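Local structure of sterol regulatory element-binding protein cleavage-activating protein (Schizosaccharomyces pombe, 4YHC) at residues Lys78-Asp83 and Val89-Lys94; Tyr113-Lys116 and Lys120-Val123; Val141-Glu144 and Glu148-Val151; Phe169-Pro174 and Thr199-Lys204. The protein escorts sre1 and is required for its processing at low sterol and low oxygen levels; the part described here is its WD40 domain. The protein carries 9 engineered substitutions. All blocks are in the same frame, centred on the assembly; numbering follows the deposited sequence.

Interaction 1. Residues Lys78-Asp83 and Val89-Lys94; sequences KAIALD and VSLFSK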
loop_
_atom_site.group_PDB
_atom_site.type_symbol
_atom_site.label_atom_id
_atom_site.label_comp_id
_atom_site.label_asym_id
_atom_site.label_seq_id
_atom_site.Cartn_x
_atom_site.Cartn_y
_atom_site.Cartn_z
ATOM N N LYS A 78 -4.553 -17.518 6.602
ATOM C CA LYS A 78 -4.105 -16.513 7.503
ATOM C C LYS A 78 -3.420 -15.329 6.775
ATOM O O LYS A 78 -3.328 -14.271 7.350
ATOM C CB LYS A 78 -3.052 -17.110 8.443
ATOM C CG LYS A 78 -3.472 -18.106 9.515
ATOM C CD LYS A 78 -2.335 -18.196 10.561
ATOM C CE LYS A 78 -2.791 -18.414 11.991
ATOM N NZ LYS A 78 -1.798 -17.856 12.959
ATOM N N ALA A 79 -2.819 -15.535 5.600
ATOM C CA ALA A 79 -2.129 -14.397 4.930
ATOM C C ALA A 79 -1.937 -14.690 3.468
ATOM O O ALA A 79 -1.934 -15.848 3.045
ATOM C CB ALA A 79 -0.755 -14.153 5.531
ATOM N N ILE A 80 -1.832 -13.597 2.721
ATOM C CA ILE A 80 -1.499 -13.617 1.319
ATOM C C ILE A 80 -0.458 -12.578 1.024
ATOM O O ILE A 80 -0.421 -11.564 1.687
ATOM C CB ILE A 80 -2.738 -13.351 0.441
ATOM C CG1 ILE A 80 -2.323 -13.387 -1.029
ATOM C CG2 ILE A 80 -3.384 -11.984 0.745
ATOM C CD1 ILE A 80 -3.483 -13.160 -1.969
ATOM N N ALA A 81 0.400 -12.825 0.043
ATOM C CA ALA A 81 1.338 -11.807 -0.368
ATOM C C ALA A 81 1.840 -12.091 -1.753
ATOM O O ALA A 81 1.782 -13.243 -2.230
ATOM C CB ALA A 81 2.449 -11.675 0.618
ATOM N N LEU A 82 2.191 -11.026 -2.465
ATOM C CA LEU A 82 2.706 -11.136 -3.816
ATOM C C LEU A 82 4.115 -10.763 -3.848
ATOM O O LEU A 82 4.533 -9.873 -3.080
ATOM C CB LEU A 82 1.983 -10.154 -4.734
ATOM C CG LEU A 82 0.532 -10.432 -5.107
ATOM C CD1 LEU A 82 -0.369 -9.672 -4.184
ATOM C CD2 LEU A 82 0.278 -9.897 -6.496
ATOM N N ASP A 83 4.876 -11.358 -4.762
ATOM C CA ASP A 83 6.233 -10.892 -4.914
ATOM C C ASP A 83 6.184 -9.475 -5.571
ATOM O O ASP A 83 5.160 -9.086 -6.168
ATOM C CB ASP A 83 7.079 -11.884 -5.722
ATOM C CG ASP A 83 6.944 -11.712 -7.226
ATOM O OD1 ASP A 83 5.908 -12.093 -7.798
ATOM O OD2 ASP A 83 7.889 -11.179 -7.820
ATOM N N VAL A 89 2.403 -15.631 -6.014
ATOM C CA VAL A 89 1.613 -15.360 -4.813
ATOM C C VAL A 89 1.959 -16.417 -3.770
ATOM O O VAL A 89 2.147 -17.635 -4.139
ATOM C CB VAL A 89 0.118 -15.386 -5.111
ATOM C CG1 VAL A 89 -0.669 -14.875 -3.925
ATOM C CG2 VAL A 89 -0.222 -14.465 -6.268
ATOM N N SER A 90 2.076 -15.978 -2.509
ATOM C CA SER A 90 2.223 -16.871 -1.356
ATOM C C SER A 90 0.991 -16.837 -0.546
ATOM O O SER A 90 0.585 -15.764 -0.123
ATOM C CB SER A 90 3.366 -16.474 -0.406
ATOM O OG SER A 90 3.244 -15.114 0.006
ATOM N N LEU A 91 0.392 -18.002 -0.337
ATOM C CA LEU A 91 -0.804 -18.148 0.486
ATOM C C LEU A 91 -0.421 -18.951 1.749
ATOM O O LEU A 91 0.260 -19.962 1.650
ATOM C CB LEU A 91 -1.869 -18.902 -0.273
ATOM C CG LEU A 91 -2.470 -18.375 -1.564
ATOM C CD1 LEU A 91 -3.469 -19.393 -2.079
ATOM C CD2 LEU A 91 -3.157 -17.045 -1.295
ATOM N N PHE A 92 -0.871 -18.512 2.909
ATOM C CA PHE A 92 -0.587 -19.198 4.147
ATOM C C PHE A 92 -1.881 -19.619 4.786
ATOM O O PHE A 92 -2.753 -18.771 5.085
ATOM C CB PHE A 92 0.135 -18.262 5.144
ATOM C CG PHE A 92 1.589 -18.048 4.818
ATOM C CD1 PHE A 92 1.958 -17.282 3.720
ATOM C CD2 PHE A 92 2.598 -18.604 5.639
ATOM C CE1 PHE A 92 3.281 -17.110 3.400
ATOM C CE2 PHE A 92 3.913 -18.421 5.322
ATOM C CZ PHE A 92 4.260 -17.698 4.191
ATOM N N SER A 93 -2.031 -20.923 4.993
ATOM C CA SER A 93 -3.091 -21.435 5.873
ATOM C C SER A 93 -2.550 -21.492 7.304
ATOM O O SER A 93 -1.451 -20.967 7.572
ATOM C CB SER A 93 -3.556 -22.813 5.382
ATOM O OG SER A 93 -2.472 -23.753 5.472
ATOM N N LYS A 94 -3.292 -22.107 8.244
ATOM C CA LYS A 94 -2.806 -22.215 9.598
ATOM C C LYS A 94 -1.507 -23.038 9.718
ATOM O O LYS A 94 -0.695 -22.750 10.590
ATOM C CB LYS A 94 -3.881 -22.766 10.554
ATOM C CG LYS A 94 -4.292 -24.216 10.306
ATOM C CD LYS A 94 -5.450 -24.676 11.216
ATOM C CE LYS A 94 -6.091 -25.951 10.642
ATOM N NZ LYS A 94 -7.438 -26.272 11.200
#

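Interaction 2. Residues Tyr113-Lys116 and Lys120-Val123; sequences YHSK and KLNV. Engineered in segment 113-116: Ser115 (natural residue Cys).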
loop_
_atom_site.group_PDB
_atom_site.type_symbol
_atom_site.label_atom_id
_atom_site.label_comp_id
_atom_site.label_asym_id
_atom_site.label_seq_id
_atom_site.Cartn_x
_atom_site.Cartn_y
_atom_site.Cartn_z
ATOM N N TYR A 113 4.506 -25.337 8.175
ATOM C CA TYR A 113 5.189 -24.275 8.914
ATOM C C TYR A 113 4.492 -24.121 10.241
ATOM O O TYR A 113 3.280 -24.358 10.332
ATOM C CB TYR A 113 5.254 -22.942 8.088
ATOM C CG TYR A 113 3.995 -22.116 8.172
ATOM C CD1 TYR A 113 2.896 -22.371 7.349
ATOM C CD2 TYR A 113 3.896 -21.102 9.093
ATOM C CE1 TYR A 113 1.730 -21.685 7.488
ATOM C CE2 TYR A 113 2.753 -20.403 9.215
ATOM C CZ TYR A 113 1.664 -20.703 8.432
ATOM O OH TYR A 113 0.507 -19.953 8.612
ATOM N N HIS A 114 5.265 -23.771 11.274
ATOM C CA HIS A 114 4.711 -23.525 12.621
ATOM C C HIS A 114 4.164 -22.072 12.709
ATOM O O HIS A 114 4.786 -21.111 12.244
ATOM C CB HIS A 114 5.738 -23.846 13.755
ATOM C CG HIS A 114 5.870 -25.318 14.088
ATOM N ND1 HIS A 114 4.842 -26.066 14.631
ATOM C CD2 HIS A 114 6.919 -26.174 13.964
ATOM C CE1 HIS A 114 5.246 -27.311 14.819
ATOM N NE2 HIS A 114 6.503 -27.403 14.427
ATOM N N SER A 115 2.949 -21.975 13.231
ATOM C CA SER A 115 2.241 -20.735 13.527
ATOM C C SER A 115 1.655 -20.961 14.890
ATOM O O SER A 115 1.213 -22.054 15.164
ATOM C CB SER A 115 1.054 -20.535 12.564
ATOM O OG SER A 115 1.182 -19.382 11.772
ATOM N N LYS A 116 1.559 -19.934 15.718
ATOM C CA LYS A 116 1.072 -20.128 17.078
ATOM C C LYS A 116 -0.394 -19.678 17.243
ATOM O O LYS A 116 -0.685 -18.970 18.209
ATOM C CB LYS A 116 1.972 -19.384 18.080
ATOM C CG LYS A 116 3.380 -19.006 17.610
ATOM C CD LYS A 116 4.217 -20.150 17.025
ATOM C CE LYS A 116 5.567 -19.646 16.504
ATOM N NZ LYS A 116 6.129 -20.424 15.355
ATOM N N LYS A 120 -1.622 -13.722 14.484
ATOM C CA LYS A 120 -1.869 -12.949 13.303
ATOM C C LYS A 120 -0.539 -12.874 12.514
ATOM O O LYS A 120 0.500 -12.632 13.086
ATOM C CB LYS A 120 -2.364 -11.554 13.706
ATOM C CG LYS A 120 -3.882 -11.427 13.758
ATOM C CD LYS A 120 -4.565 -12.263 14.846
ATOM C CE LYS A 120 -6.049 -12.457 14.537
ATOM N NZ LYS A 120 -6.942 -12.472 15.729
ATOM N N LEU A 121 -0.606 -13.084 11.208
ATOM C CA LEU A 121 0.579 -13.031 10.352
ATOM C C LEU A 121 0.646 -11.814 9.452
ATOM O O LEU A 121 -0.366 -11.400 8.896
ATOM C CB LEU A 121 0.600 -14.233 9.416
ATOM C CG LEU A 121 0.709 -15.608 10.019
ATOM C CD1 LEU A 121 1.178 -16.529 8.889
ATOM C CD2 LEU A 121 1.668 -15.679 11.203
ATOM N N ASN A 122 1.849 -11.304 9.258
ATOM C CA ASN A 122 2.130 -10.446 8.123
ATOM C C ASN A 122 3.237 -11.101 7.327
ATOM O O ASN A 122 4.189 -11.561 7.952
ATOM C CB ASN A 122 2.551 -9.099 8.631
ATOM C CG ASN A 122 2.474 -8.036 7.573
ATOM O OD1 ASN A 122 1.864 -8.231 6.512
ATOM N ND2 ASN A 122 3.103 -6.891 7.848
ATOM N N VAL A 123 3.102 -11.205 5.983
ATOM C CA VAL A 123 4.103 -11.835 5.135
ATOM C C VAL A 123 4.632 -10.933 4.049
ATOM O O VAL A 123 3.856 -10.247 3.468
ATOM C CB VAL A 123 3.498 -13.068 4.448
ATOM C CG1 VAL A 123 4.546 -13.682 3.531
ATOM C CG2 VAL A 123 3.052 -14.086 5.479
#

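Interaction 3. Residues Val141-Glu144 and Glu148-Val151; sequences VVVE and EIQV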
loop_
_atom_site.group_PDB
_atom_site.type_symbol
_atom_site.label_atom_id
_atom_site.label_comp_id
_atom_site.label_asym_id
_atom_site.label_seq_id
_atom_site.Cartn_x
_atom_site.Cartn_y
_atom_site.Cartn_z
ATOM N N VAL A 141 9.447 -13.373 4.406
ATOM C CA VAL A 141 9.452 -13.048 5.821
ATOM C C VAL A 141 8.058 -13.201 6.391
ATOM O O VAL A 141 7.058 -12.680 5.861
ATOM C CB VAL A 141 9.958 -11.619 6.039
ATOM C CG1 VAL A 141 9.973 -11.243 7.518
ATOM C CG2 VAL A 141 11.361 -11.456 5.431
ATOM N N VAL A 142 7.982 -13.892 7.510
ATOM C CA VAL A 142 6.745 -14.132 8.184
ATOM C C VAL A 142 6.817 -13.536 9.555
ATOM O O VAL A 142 7.667 -13.927 10.373
ATOM C CB VAL A 142 6.490 -15.655 8.305
ATOM C CG1 VAL A 142 5.167 -15.923 8.996
ATOM C CG2 VAL A 142 6.444 -16.249 6.921
ATOM N N VAL A 143 5.945 -12.578 9.812
ATOM C CA VAL A 143 5.936 -11.860 11.058
ATOM C C VAL A 143 4.687 -12.211 11.835
ATOM O O VAL A 143 3.556 -12.108 11.320
ATOM C CB VAL A 143 6.008 -10.316 10.864
ATOM C CG1 VAL A 143 6.048 -9.602 12.209
ATOM C CG2 VAL A 143 7.240 -9.927 10.042
ATOM N N GLU A 144 4.888 -12.574 13.104
ATOM C CA GLU A 144 3.783 -12.930 13.987
ATOM C C GLU A 144 3.529 -11.864 15.010
ATOM O O GLU A 144 4.436 -11.248 15.532
ATOM C CB GLU A 144 4.068 -14.232 14.703
ATOM C CG GLU A 144 4.012 -15.450 13.806
ATOM C CD GLU A 144 4.346 -16.708 14.580
ATOM O OE1 GLU A 144 3.551 -17.035 15.516
ATOM O OE2 GLU A 144 5.399 -17.341 14.262
ATOM N N GLU A 148 7.506 -13.012 17.040
ATOM C CA GLU A 148 8.327 -13.955 16.278
ATOM C C GLU A 148 8.468 -13.506 14.812
ATOM O O GLU A 148 7.485 -13.148 14.190
ATOM C CB GLU A 148 7.601 -15.295 16.341
ATOM C CG GLU A 148 8.444 -16.521 16.454
ATOM C CD GLU A 148 7.883 -17.503 17.475
ATOM O OE1 GLU A 148 6.815 -17.200 18.074
ATOM O OE2 GLU A 148 8.524 -18.573 17.687
ATOM N N ILE A 149 9.687 -13.499 14.285
ATOM C CA ILE A 149 9.929 -13.237 12.890
ATOM C C ILE A 149 10.750 -14.369 12.317
ATOM O O ILE A 149 11.898 -14.593 12.759
ATOM C CB ILE A 149 10.745 -11.960 12.691
ATOM C CG1 ILE A 149 9.996 -10.775 13.239
ATOM C CG2 ILE A 149 11.045 -11.734 11.222
ATOM C CD1 ILE A 149 10.854 -9.553 13.317
ATOM N N GLN A 150 10.202 -15.008 11.275
ATOM C CA GLN A 150 10.866 -16.077 10.538
ATOM C C GLN A 150 11.238 -15.639 9.145
ATOM O O GLN A 150 10.447 -14.984 8.412
ATOM C CB GLN A 150 9.978 -17.313 10.445
ATOM C CG GLN A 150 9.422 -17.759 11.784
ATOM C CD GLN A 150 8.511 -18.943 11.693
ATOM O OE1 GLN A 150 8.761 -19.865 10.940
ATOM N NE2 GLN A 150 7.444 -18.938 12.487
ATOM N N VAL A 151 12.439 -16.009 8.734
ATOM C CA VAL A 151 12.845 -15.726 7.356
ATOM C C VAL A 151 13.308 -16.935 6.599
ATOM O O VAL A 151 14.141 -17.698 7.064
ATOM C CB VAL A 151 13.783 -14.507 7.200
ATOM C CG1 VAL A 151 14.127 -13.862 8.528
ATOM C CG2 VAL A 151 14.951 -14.776 6.294
#

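Interaction 4. Residues Phe169-Pro174 and Thr199-Lys204; sequences FQLSSP and TVYSKK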
loop_
_atom_site.group_PDB
_atom_site.type_symbol
_atom_site.label_atom_id
_atom_site.label_comp_id
_atom_site.label_asym_id
_atom_site.label_seq_id
_atom_site.Cartn_x
_atom_site.Cartn_y
_atom_site.Cartn_z
ATOM N N PHE A 169 13.771 -14.778 14.633
ATOM C CA PHE A 169 14.059 -13.800 15.666
ATOM C C PHE A 169 12.871 -13.716 16.576
ATOM O O PHE A 169 11.754 -14.086 16.215
ATOM C CB PHE A 169 14.311 -12.424 15.090
ATOM C CG PHE A 169 15.257 -12.390 13.909
ATOM C CD1 PHE A 169 16.515 -12.956 13.977
ATOM C CD2 PHE A 169 14.898 -11.720 12.736
ATOM C CE1 PHE A 169 17.374 -12.905 12.882
ATOM C CE2 PHE A 169 15.767 -11.660 11.648
ATOM C CZ PHE A 169 17.008 -12.252 11.733
ATOM N N GLN A 170 13.107 -13.187 17.764
ATOM C CA GLN A 170 12.070 -13.038 18.729
ATOM C C GLN A 170 12.219 -11.655 19.326
ATOM O O GLN A 170 13.286 -11.266 19.770
ATOM C CB GLN A 170 12.197 -14.110 19.811
ATOM C CG GLN A 170 11.185 -13.923 20.943
ATOM C CD GLN A 170 9.754 -14.013 20.435
ATOM O OE1 GLN A 170 9.453 -14.840 19.568
ATOM N NE2 GLN A 170 8.869 -13.164 20.954
ATOM N N LEU A 171 11.128 -10.915 19.325
ATOM C CA LEU A 171 11.099 -9.612 19.926
ATOM C C LEU A 171 10.565 -9.752 21.356
ATOM O O LEU A 171 9.784 -10.637 21.647
ATOM C CB LEU A 171 10.193 -8.679 19.108
ATOM C CG LEU A 171 10.879 -7.829 18.039
ATOM C CD1 LEU A 171 11.837 -8.593 17.138
ATOM C CD2 LEU A 171 9.821 -7.122 17.209
ATOM N N SER A 172 10.927 -8.798 22.190
ATOM C CA SER A 172 10.579 -8.776 23.598
ATOM C C SER A 172 9.168 -8.294 23.858
ATOM O O SER A 172 8.739 -8.296 25.006
ATOM C CB SER A 172 11.516 -7.808 24.315
ATOM O OG SER A 172 12.857 -8.069 23.929
ATOM N N SER A 173 8.453 -7.853 22.828
ATOM C CA SER A 173 7.071 -7.441 23.004
ATOM C C SER A 173 6.161 -7.854 21.811
ATOM O O SER A 173 6.644 -8.191 20.736
ATOM C CB SER A 173 7.083 -5.929 23.230
ATOM O OG SER A 173 5.775 -5.387 23.319
ATOM N N PRO A 174 4.837 -7.827 21.993
ATOM C CA PRO A 174 4.001 -8.096 20.828
ATOM C C PRO A 174 4.063 -6.979 19.762
ATOM O O PRO A 174 4.215 -5.807 20.074
ATOM C CB PRO A 174 2.572 -8.197 21.410
ATOM C CG PRO A 174 2.732 -8.248 22.908
ATOM C CD PRO A 174 4.016 -7.491 23.171
ATOM N N THR A 199 11.905 -1.601 16.202
ATOM C CA THR A 199 13.091 -2.383 15.954
ATOM C C THR A 199 13.210 -2.624 14.442
ATOM O O THR A 199 12.270 -3.098 13.781
ATOM C CB THR A 199 13.037 -3.759 16.662
ATOM O OG1 THR A 199 13.014 -3.565 18.061
ATOM C CG2 THR A 199 14.270 -4.600 16.327
ATOM N N VAL A 200 14.369 -2.343 13.916
ATOM C CA VAL A 200 14.638 -2.581 12.538
ATOM C C VAL A 200 15.713 -3.677 12.437
ATOM O O VAL A 200 16.846 -3.462 12.825
ATOM C CB VAL A 200 15.139 -1.353 11.828
ATOM C CG1 VAL A 200 15.337 -1.679 10.355
ATOM C CG2 VAL A 200 14.216 -0.156 11.986
ATOM N N TYR A 201 15.361 -4.805 11.846
ATOM C CA TYR A 201 16.375 -5.808 11.413
ATOM C C TYR A 201 16.836 -5.565 9.979
ATOM O O TYR A 201 16.020 -5.596 9.039
ATOM C CB TYR A 201 15.812 -7.212 11.463
ATOM C CG TYR A 201 15.905 -7.841 12.814
ATOM C CD1 TYR A 201 17.042 -8.548 13.184
ATOM C CD2 TYR A 201 14.855 -7.756 13.698
ATOM C CE1 TYR A 201 17.136 -9.111 14.411
ATOM C CE2 TYR A 201 14.939 -8.307 14.931
ATOM C CZ TYR A 201 16.075 -8.978 15.281
ATOM O OH TYR A 201 16.128 -9.553 16.488
ATOM N N SER A 202 18.121 -5.310 9.810
ATOM C CA SER A 202 18.711 -5.042 8.494
ATOM C C SER A 202 19.765 -6.060 8.097
ATOM O O SER A 202 20.594 -6.477 8.923
ATOM C CB SER A 202 19.339 -3.690 8.459
ATOM O OG SER A 202 18.373 -2.736 8.810
ATOM N N LYS A 203 19.746 -6.400 6.813
ATOM C CA LYS A 203 20.627 -7.385 6.247
ATOM C C LYS A 203 21.835 -6.705 5.631
ATOM O O LYS A 203 21.711 -5.941 4.672
ATOM C CB LYS A 203 19.890 -8.184 5.177
ATOM C CG LYS A 203 20.332 -9.642 5.072
ATOM C CD LYS A 203 20.255 -10.192 3.669
ATOM C CE LYS A 203 20.064 -11.706 3.666
ATOM N NZ LYS A 203 20.860 -12.469 4.669
ATOM N N LYS A 204 23.013 -6.976 6.174
ATOM C CA LYS A 204 24.255 -6.646 5.454
ATOM C C LYS A 204 25.055 -7.912 5.158
ATOM O O LYS A 204 25.449 -8.658 6.074
ATOM C CB LYS A 204 25.103 -5.588 6.186
ATOM C CG LYS A 204 24.890 -4.152 5.685
ATOM C CD LYS A 204 25.323 -3.968 4.230
ATOM C CE LYS A 204 24.791 -2.685 3.615
ATOM N NZ LYS A 204 25.813 -1.604 3.534
#

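Interaction 1. Residues Lys78-Asp83 and Val89-Lys94
Lys78 and Ala79 both direct their backbone N-H groups at one carbonyl, that of Phe92. This is a classic beta bulge. Lys78 N binds Phe92 O at 2.7 Å, and Ala79 N binds Phe92 O more loosely at 3.3 Å. The Ala79 bond lies in the carbonyl plane, on a lone pair. The Lys78 donor is tilted 17° from that plane. Phe92 O is therefore gripped twice, at the end of the pairing where the strand gives way to loop.

From Ala79 on, the strands pair regularly as an antiparallel hairpin. Ala79 with Phe92 and Ala81 with Ser90 are hydrogen-bonded pairs. Ile80 with Leu91 and Leu82 with Val89 are non-hydrogen-bonded pairs. Ser90 N donates to Ala81 O at 2.8 Å in a nearly straight bond (170° at the hydrogen).

One face carries Ile80, Leu82, Val89 and Leu91. Ile80 holds CG1 anti to its backbone N (chi1 -180°). That places Ile80 CG1 3.7 Å from Val89 CG1 and 3.8 Å from Leu91 CD2. Ile80 and Leu91 run alongside each other.

The other face carries Ala79, Ala81, Ser90 and the ring of Phe92. Ala81 CB sits 3.6 Å from Ser90 OG, and that hydroxyl is hydrogen-bonded to Trp125 NE1.

The hairpin supplies the first two strands of a four-stranded propeller blade. Strand 96-101 continues the sheet beside 88-92. Ile80 and Leu82 pack on strand 44-49 of the preceding blade, while Ala79 and Phe92 meet Val123 on strand 121-127 of the following one.

Interaction 2. Residues Tyr113-Lys116 and Lys120-Val123
The backbones of Ser115 and Leu121 stay well apart, with their CA atoms 8.5 Å from each other, so this contact is made by side chains. It lies at a blade junction of the WD40 beta-propeller. Segment 113-116 leaves the outermost strand of one blade, 106-112. Segment 120-123 enters the first strand of the next, 121-127.

Leu121 reaches across with both methyls, CD1 mainly to Tyr113 and CD2 to Ser115. Its CD1 lies 3.5 Å from Tyr113 OH and 4.2 Å from Tyr113 CE2. The approach to the ring is oblique. Tyr113 and Leu121 extend to meet one another at the phenol end. The tyrosine CG stands between its own backbone N and carbonyl carbon (chi1 82°), which turns the ring toward the leucine.

The tyrosine hydroxyl also faces Ser93 O, a probable hydrogen bond whose modelled length is unusually short and so doubtful in detail. The ring meets Phe92 edge-to-face. Leu121 further packs on Ala79 and Phe92 of the preceding blade and on Val142 of its own. With an alanine here, the phenol end of Tyr113 would probably lose its methyl neighbour, and a gap is likely to open between the two blades.

Ser115 is an engineered residue; the natural one is cysteine. Its OG makes a weak hydrogen bond, 3.3 Å long, to Tyr113 OH. The same Ser115 OG rests 3.8 Å from Leu121 CD2 and 4.1 Å from Leu121 CD1.

Interaction 3. Residues Val141-Glu144 and Glu148-Val151
Glu144 and Gln150 each set CG anti to the carbonyl carbon, with chi1 at -71° and -51°, and then run extended. These torsions carry their polar ends to the same place. The two chains cross, and Gln150 NE2 donates a weak hydrogen bond to Glu144 OE2 at 3.1 Å. Amide and carboxylate are turned 60° against each other.

Glu148 runs alongside Glu144 in the same sense, with the two carboxylates nearly parallel. Its CB is 3.7 Å from Glu144 OE2. Its OE1 comes to 4.1 Å from Glu144 OE2. The Glu148 side chain is poorly ordered, so this last approach is loosely defined.

Beneath these groups lies a tight beta hairpin of strands 136-144 and 148-156, the middle pair of a propeller blade. Val142 and Gln150 form a hydrogen-bonded pair. Val142 N binds Gln150 O at 2.8 Å, and Gln150 N binds Val142 O at 2.9 Å. Glu144 N donates to Glu148 O next to the turn, also at 2.9 Å.

The face opposite Val142 and Gln150 is apolar. Val141, Val143, Ile149 and Val151 line it, and Val141 CG1 meets Ile149 CG2 at 3.9 Å. Val143 carries this face on to Ile175 of the next blade.

The polar end thus brings two like charges together. Ser119 OG binds Glu144 OE1, and Lys116 makes long, weak ion pairs with both glutamates. The negative potential would probably be eased by these partners and by the Gln150 amide, though the proximity may still raise the pKa of one carboxylate.

Interaction 4. Residues Phe169-Pro174 and Thr199-Lys204
The rings of Phe169 and Tyr201 lie face on face in an offset stack, their planes only 1° apart and their centroids separated by 4.1 Å. Tyr201 CE1 sits over the centre of the Phe169 ring. In return, Phe169 CD2 sits over the centre of the Tyr201 ring. The edge of the tyrosine ring is taken by Leu171, whose CD1 lies in the ring plane, 3.8 Å from Tyr201 CE2.

The two rings overlap with their side chains running in contrary senses. Tyr201 OH therefore ends up beside the root of its partner, 3.7 Å from Phe169 CB. Both residues hold CG anti to the carbonyl carbon, with chi1 -47° for Phe169 and -85° for Tyr201. These torsions help to bring the rings together although the CA atoms of Phe169 and Tyr201 are 9.3 Å apart.

Tyr201 also touches Trp208 and Pro210 on strand 207-212. Leu171 reaches Ile149 on one blade and Ser191 and Thr193 on the next. Were a serine to take the place of Tyr201, the stacked face of Phe169 would probably lose its cover, and Leu171 CD1 its ring edge.

Phe169 belongs to strand 161-170, the outermost of its blade, and Tyr201 to the third strand of the following blade. The contact is an aromatic stack between adjacent blades of a WD40 beta-propeller, close to where the chain passes from one blade to the next.

The four contacts follow one another along the chain; none nests in or crosses another. Interaction 1 closes the hairpin of strands 79-82 and 88-92. Interaction 2 closes the short connection by which the chain leaves that blade and starts the next. Interaction 3 closes the hairpin of strands 136-144 and 148-156, directly beside strand 121-127. Interaction 4 spans a longer excursion, from the outer strand of the blade formed by residues 121-170 to the third strand of the blade after it. Phe92 of interaction 1 touches Val142 of interaction 3 across the first junction. Interactions 1 and 4 do not touch; their nearest atoms are about 13 Å apart. Together they run through three consecutive propeller blades.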